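Local coordinates for hypothetical protein Atu2648 (Agrobacterium tumefaciens str. C58, PDB 1ZCE) that is of unknown function but adopts an EVE domain fold of the PUA clan, related to ASCH and PUA domains, and so may bind nucleic acid, at residues A[14-17]-A[18-22]. Sequence-based numbering, arbitrary orientation.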
loop_
_atom_site.group_PDB
_atom_site.type_symbol
_atom_site.label_atom_id
_atom_site.label_comp_id
_atom_site.label_asym_id
_atom_site.label_seq_id
_atom_site.Cartn_x
_atom_site.Cartn_y
_atom_site.Cartn_z
ATOM N N TRP A 14 -6.947 -10.210 5.184
ATOM C CA TRP A 14 -6.009 -9.439 5.985
ATOM C C TRP A 14 -6.501 -8.000 6.083
ATOM O O TRP A 14 -6.369 -7.214 5.142
ATOM C CB TRP A 14 -4.621 -9.489 5.346
ATOM C CG TRP A 14 -3.567 -8.891 6.213
ATOM C CD1 TRP A 14 -2.908 -7.713 6.014
ATOM C CD2 TRP A 14 -3.061 -9.432 7.441
ATOM N NE1 TRP A 14 -2.026 -7.484 7.040
ATOM C CE2 TRP A 14 -2.099 -8.525 7.931
ATOM C CE3 TRP A 14 -3.332 -10.595 8.175
ATOM C CZ2 TRP A 14 -1.400 -8.744 9.128
ATOM C CZ3 TRP A 14 -2.639 -10.815 9.362
ATOM C CH2 TRP A 14 -1.684 -9.893 9.825
ATOM N N SER A 15 -7.069 -7.663 7.235
ATOM C CA SER A 15 -7.618 -6.332 7.453
ATOM C C SER A 15 -6.626 -5.365 8.074
ATOM O O SER A 15 -5.587 -5.759 8.611
ATOM C CB SER A 15 -8.836 -6.413 8.369
ATOM O OG SER A 15 -8.426 -6.766 9.677
ATOM N N TRP A 16 -6.981 -4.088 8.006
ATOM C CA TRP A 16 -6.174 -3.025 8.573
ATOM C C TRP A 16 -6.004 -3.269 10.075
ATOM O O TRP A 16 -4.933 -3.036 10.631
ATOM C CB TRP A 16 -6.861 -1.681 8.311
ATOM C CG TRP A 16 -6.225 -0.512 8.982
ATOM C CD1 TRP A 16 -6.843 0.382 9.804
ATOM C CD2 TRP A 16 -4.858 -0.094 8.889
ATOM N NE1 TRP A 16 -5.951 1.331 10.232
ATOM C CE2 TRP A 16 -4.722 1.063 9.685
ATOM C CE3 TRP A 16 -3.733 -0.586 8.211
ATOM C CZ2 TRP A 16 -3.509 1.743 9.826
ATOM C CZ3 TRP A 16 -2.522 0.092 8.350
ATOM C CH2 TRP A 16 -2.423 1.243 9.154
ATOM N N GLU A 17 -7.058 -3.745 10.732
ATOM C CA GLU A 17 -6.979 -4.018 12.162
ATOM C C GLU A 17 -5.920 -5.083 12.429
ATOM O O GLU A 17 -5.137 -4.966 13.369
ATOM C CB GLU A 17 -8.339 -4.476 12.695
ATOM C CG GLU A 17 -9.402 -3.385 12.713
ATOM C CD GLU A 17 -9.137 -2.315 13.758
ATOM O OE1 GLU A 17 -9.881 -1.311 13.784
ATOM O OE2 GLU A 17 -8.191 -2.477 14.558
HETATM N N MSE A 18 -5.887 -6.119 11.594
HETATM C CA MSE A 18 -4.901 -7.180 11.757
HETATM C C MSE A 18 -3.500 -6.628 11.503
HETATM O O MSE A 18 -2.540 -7.006 12.179
HETATM C CB MSE A 18 -5.194 -8.331 10.797
HETATM C CG MSE A 18 -6.509 -9.043 11.083
HETATM SE SE MSE A 18 -6.961 -10.337 9.723
HETATM C CE MSE A 18 -6.296 -11.926 10.582
ATOM N N GLN A 19 -3.389 -5.733 10.525
ATOM C CA GLN A 19 -2.108 -5.126 10.201
ATOM C C GLN A 19 -1.600 -4.338 11.411
ATOM O O GLN A 19 -0.447 -4.484 11.812
ATOM C CB GLN A 19 -2.253 -4.210 8.980
ATOM C CG GLN A 19 -0.951 -3.566 8.533
ATOM C CD GLN A 19 0.092 -4.589 8.121
ATOM O OE1 GLN A 19 -0.144 -5.403 7.231
ATOM N NE2 GLN A 19 1.251 -4.553 8.771
ATOM N N LYS A 20 -2.460 -3.513 12.001
ATOM C CA LYS A 20 -2.056 -2.731 13.165
ATOM C C LYS A 20 -1.666 -3.627 14.339
ATOM O O LYS A 20 -0.747 -3.306 15.093
ATOM C CB LYS A 20 -3.173 -1.772 13.592
ATOM C CG LYS A 20 -3.399 -0.635 12.609
ATOM C CD LYS A 20 -4.354 0.411 13.158
ATOM C CE LYS A 20 -5.761 -0.132 13.326
ATOM N NZ LYS A 20 -6.687 0.948 13.764
ATOM N N ALA A 21 -2.356 -4.756 14.480
ATOM C CA ALA A 21 -2.082 -5.689 15.566
ATOM C C ALA A 21 -0.670 -6.268 15.492
ATOM O O ALA A 21 -0.103 -6.667 16.510
ATOM C CB ALA A 21 -3.109 -6.812 15.561
ATOM N N LYS A 22 -0.103 -6.322 14.291
ATOM C CA LYS A 22 1.249 -6.847 14.131
ATOM C C LYS A 22 2.277 -5.885 14.709
ATOM O O LYS A 22 3.395 -6.281 15.038
ATOM C CB LYS A 22 1.563 -7.107 12.654
ATOM C CG LYS A 22 0.844 -8.313 12.065
ATOM C CD LYS A 22 1.099 -9.577 12.884
ATOM C CE LYS A 22 2.574 -9.968 12.913
ATOM N NZ LYS A 22 3.086 -10.428 11.589
#
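The first turn of helix 16-22 is closed by Q19 N, which donates to S15 O at 2.9 Å, and the i to i+4 pattern continues from K20 N to W16 O and from A21 N to E17 O. S15 is the N-cap residue. Its chi1 of 69° sets OG between its own backbone N and carbonyl carbon, from where it accepts the bond of M18 N at 3.2 Å.

The indole of W14, just before the cap, lies against M18, Q19 and K22 of the helix. NE1 donates to Q19 OE1 at 2.8 Å in an almost straight bond (172°); the oxygen lies in the ring plane, whereas the donor stands above the amide's carbonyl plane. Ring and amide planes are 73° apart. CB of selenomethionine M18 sits over the six-membered ring, 3.8 Å from its centroid, a CH-pi contact; SE approaches obliquely as a Met-aromatic partner. K22 CG meets the ring edge, 3.7 Å from W14 CZ2.

On another side of the helix, the aliphatic part of K20 crosses a face of the W16 indole, K20 CG lying 3.8 Å from the six-membered ring centroid. The lysine's bend at chi3 brings NZ alongside W16 NE1; D93 OD1 accepts a hydrogen bond from W16 NE1 and forms a salt bridge with K20 NZ. The salt bridge from K20 NZ to E17 OE2 is long, at 3.8 Å, and D93 is the stronger partner of the lysine.

K22 NZ forms a salt bridge with E27 of strand 27-28, while buried W16 packs against F52, V62, V65 and A90, seating the helix on strands 49-54, 60-73 and 84-99.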